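PDB 2BDV: phage-related conserved hypothetical protein, BB2244 from Bordetella bronchiseptica, which is of unknown function but probably, like SRAP proteins, captures abasic sites in damaged DNA covalently. Local coordinates for residues A[88-91]-A[92-96]; A[158-161]-A[162-165]. All coordinates share one frame; numbering follows the deposited sequence.

Contact 1: residues A[88-91]-A[92-96]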
# COMPACT_ATOMS: atom_id res chain seq x y z
N LEU A 88 14.63 6.58 -6.54
CA LEU A 88 14.47 8.02 -6.40
C LEU A 88 13.57 8.42 -5.24
O LEU A 88 13.48 9.60 -4.88
CB LEU A 88 13.90 8.58 -7.70
CG LEU A 88 14.65 8.19 -8.98
CD1 LEU A 88 13.80 8.55 -10.20
CD2 LEU A 88 16.00 8.88 -9.04
N MSE A 89 12.90 7.45 -4.64
CA MSE A 89 11.99 7.73 -3.54
C MSE A 89 12.32 6.98 -2.26
O MSE A 89 11.85 7.34 -1.19
CB MSE A 89 10.57 7.39 -3.97
CG MSE A 89 10.03 8.27 -5.07
SE MSE A 89 8.49 7.46 -5.95
CE MSE A 89 9.40 6.79 -7.52
N ILE A 90 13.13 5.93 -2.37
CA ILE A 90 13.49 5.13 -1.21
C ILE A 90 14.15 5.98 -0.12
O ILE A 90 14.12 5.63 1.06
CB ILE A 90 14.42 3.97 -1.61
CG1 ILE A 90 14.68 3.08 -0.39
CG2 ILE A 90 15.71 4.51 -2.22
CD1 ILE A 90 13.40 2.52 0.21
N GLY A 91 14.74 7.10 -0.52
CA GLY A 91 15.40 7.97 0.44
C GLY A 91 14.50 9.01 1.07
O GLY A 91 14.49 9.17 2.29
N THR A 92 13.71 9.71 0.25
CA THR A 92 12.86 10.79 0.72
C THR A 92 11.35 10.67 0.48
O THR A 92 10.59 11.58 0.83
CB THR A 92 13.34 12.11 0.09
OG1 THR A 92 13.13 12.07 -1.33
CG2 THR A 92 14.82 12.29 0.35
N GLY A 93 10.90 9.57 -0.11
CA GLY A 93 9.47 9.43 -0.36
C GLY A 93 8.79 8.30 0.40
O GLY A 93 7.70 7.88 0.01
N ARG A 94 9.40 7.82 1.47
CA ARG A 94 8.84 6.71 2.26
C ARG A 94 7.58 7.10 3.05
O ARG A 94 7.60 8.02 3.86
CB ARG A 94 9.89 6.14 3.22
CG ARG A 94 11.16 5.61 2.54
CD ARG A 94 12.04 4.85 3.54
NE ARG A 94 12.48 5.70 4.65
CZ ARG A 94 13.63 6.37 4.67
NH1 ARG A 94 14.49 6.28 3.66
NH2 ARG A 94 13.92 7.13 5.71
N ILE A 95 6.50 6.37 2.80
CA ILE A 95 5.24 6.62 3.49
C ILE A 95 4.60 5.29 3.90
O ILE A 95 5.06 4.21 3.53
CB ILE A 95 4.22 7.35 2.58
CG1 ILE A 95 3.73 6.41 1.47
CG2 ILE A 95 4.88 8.58 1.95
CD1 ILE A 95 2.43 6.86 0.78
N LEU A 96 3.53 5.40 4.68
CA LEU A 96 2.79 4.24 5.12
C LEU A 96 1.35 4.43 4.67
O LEU A 96 0.84 5.55 4.67
CB LEU A 96 2.86 4.09 6.64
CG LEU A 96 4.26 3.85 7.19
CD1 LEU A 96 4.34 4.19 8.66
CD2 LEU A 96 4.64 2.39 6.94
O HOH W 1 11.18 9.13 3.33

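Contact 2: residues A[158-161]-A[162-165]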
# COMPACT_ATOMS: atom_id res chain seq x y z
N MET A 158 -1.62 -13.36 -1.38
CA MET A 158 -1.90 -14.18 -0.21
C MET A 158 -2.79 -15.34 -0.64
O MET A 158 -2.69 -16.44 -0.10
CB MET A 158 -2.60 -13.33 0.86
CG MET A 158 -2.68 -13.96 2.25
SD MET A 158 -1.07 -14.27 3.03
CE MET A 158 -0.55 -12.61 3.36
N VAL A 159 -3.65 -15.09 -1.63
CA VAL A 159 -4.57 -16.11 -2.14
C VAL A 159 -4.33 -16.37 -3.63
O VAL A 159 -4.33 -17.53 -4.07
CB VAL A 159 -6.04 -15.68 -1.95
CG1 VAL A 159 -6.97 -16.77 -2.42
CG2 VAL A 159 -6.30 -15.36 -0.48
N ASP A 160 -4.14 -15.30 -4.39
CA ASP A 160 -3.90 -15.38 -5.84
C ASP A 160 -2.40 -15.36 -6.11
O ASP A 160 -1.74 -14.34 -5.92
CB ASP A 160 -4.58 -14.21 -6.56
CG ASP A 160 -4.13 -14.07 -8.00
OD1 ASP A 160 -3.84 -15.09 -8.65
OD2 ASP A 160 -4.09 -12.93 -8.51
N VAL A 161 -1.88 -16.48 -6.58
CA VAL A 161 -0.45 -16.61 -6.86
C VAL A 161 0.06 -15.65 -7.94
O VAL A 161 1.26 -15.46 -8.09
CB VAL A 161 -0.10 -18.06 -7.27
CG1 VAL A 161 -0.50 -19.01 -6.16
CG2 VAL A 161 -0.80 -18.43 -8.56
N HIS A 162 -0.85 -15.03 -8.67
CA HIS A 162 -0.47 -14.08 -9.72
C HIS A 162 -0.50 -12.63 -9.22
O HIS A 162 -0.17 -11.70 -9.97
CB HIS A 162 -1.39 -14.23 -10.93
CG HIS A 162 -1.14 -15.47 -11.74
ND1 HIS A 162 -0.81 -16.68 -11.16
CD2 HIS A 162 -1.19 -15.69 -13.07
CE1 HIS A 162 -0.68 -17.59 -12.10
NE2 HIS A 162 -0.91 -17.02 -13.27
N ASP A 163 -0.91 -12.44 -7.98
CA ASP A 163 -0.97 -11.09 -7.43
C ASP A 163 0.30 -10.81 -6.63
O ASP A 163 1.21 -11.64 -6.58
CB ASP A 163 -2.21 -10.93 -6.54
CG ASP A 163 -2.75 -9.50 -6.54
OD1 ASP A 163 -3.99 -9.33 -6.53
OD2 ASP A 163 -1.95 -8.53 -6.54
N ARG A 164 0.35 -9.64 -6.02
CA ARG A 164 1.51 -9.23 -5.25
C ARG A 164 1.09 -8.77 -3.87
O ARG A 164 0.47 -7.72 -3.72
CB ARG A 164 2.21 -8.10 -6.01
CG ARG A 164 2.67 -8.50 -7.41
CD ARG A 164 2.84 -7.29 -8.32
NE ARG A 164 1.57 -6.89 -8.91
CZ ARG A 164 0.97 -7.56 -9.90
NH1 ARG A 164 -0.20 -7.14 -10.37
NH2 ARG A 164 1.54 -8.64 -10.42
N ARG A 165 1.41 -9.56 -2.85
CA ARG A 165 1.01 -9.19 -1.50
C ARG A 165 1.76 -7.96 -1.02
O ARG A 165 2.94 -7.78 -1.30
CB ARG A 165 1.26 -10.35 -0.53
CG ARG A 165 2.71 -10.55 -0.16
CD ARG A 165 2.85 -11.77 0.73
NE ARG A 165 2.45 -12.99 0.03
CZ ARG A 165 2.47 -14.20 0.57
NH1 ARG A 165 2.09 -15.25 -0.15
NH2 ARG A 165 2.87 -14.36 1.83
O HOH W 2 -5.88 -10.78 -7.66

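Contact 1: residues A[88-91]-A[92-96]
With CG set beside its backbone N (chi1 -59°) and a bend about CG-CD (chi3 -61°), the side chain of R94 folds back over the turn it has just left, and its guanidinium reaches the main chain of I90. NH1 donates to I90 O at 2.7 Å, arriving in the carbonyl plane with a C=O...N angle of 148°. R94 CG and CD each lie 3.3 Å from I90 O, so the aliphatic stem packs along the carbonyl that the guanidinium bonds. G91 O lies 3.2 Å from R94 NH1, but obliquely and without a bond. Between these residues the backbone closes an alpha-turn: G93 N donates to M89 O, four residues back, at 2.7 Å. The turn delivers the chain into strand 94-99, an outer strand of the mixed sheet; G93, just before the strand, and I95 within it bond through their backbones to S133 and G131 of strand 126-133. Water 1 accepts from R94 N at 2.9 Å and sits over one face of the R94 guanidinium, with a weak link to G91 O. I90 CD1 comes 4.3 Å from R94 CD, while I90 itself packs on W177, V184 and A187. The remaining guanidinium nitrogens look toward helix 171-178 and the chain after it: NE bonds to W177 O, and NH2 makes weak bonds to D179 O and T182 O. T92 OG1 is held by R136 NH2.

Contact 2: residues A[158-161]-A[162-165]
D160 grips the next turn with two oxygens: its carbonyl O takes D163 N at 2.9 Å, closing a type I beta turn, while OD1 takes H162 N at 3.0 Å, an Asx turn. With CG anti to the backbone N (chi1 168°), the side chain swings over the turn, and the H162 N-H meets OD1 from well above the carboxylate plane. The planes of the D160 and D163 carboxylates are turned 72° against each other. Water 2 lies within bonding distance of D160 OD2 (2.9 Å) and D163 OD1 (2.6 Å), with more acceptors in reach than protons. D163 OD2 receives R164 N, at 2.6 Å on the anti lone pair, and the N of C2, the first modelled residue; it is thus tied both to the next residue and to the N-terminal end of the chain. V161 CG2 presses on the edge of the H162 ring, in its plane, 3.1 Å from ND1. At the other end, M158 SD lies over one face of the R165 guanidinium, toward its rim, 4.1 Å above the plane; R165 NE and NH1 bond to G156 O and G157 O. E104 of strand 101-107 accepts the N-H groups of M158, V159 and D160, and the M158 and V159 side chains lie on strands 116-123 and 201-204 of the antiparallel sheet.

Contact 1 and contact 2 lie on opposite sides of the chain's centre, their own centres 24 Å apart and their nearest atoms about 13 Å apart, so neither touches the other. Each is attached to a different sheet: 88-96 leads into strand 94-99, an outermost strand of the mixed sheet, whereas 158-165 rests against the antiparallel one. The chain links them in sequence: helix 171-178 follows contact 2 and carries W177, whose O bonds to R94 NE. Contact 2 is the one at the N terminus, beside C2 and E104. In SRAP relatives the N-terminal cysteine captures abasic DNA, so 158-165 probably borders the active site, and contact 1 is structural packing.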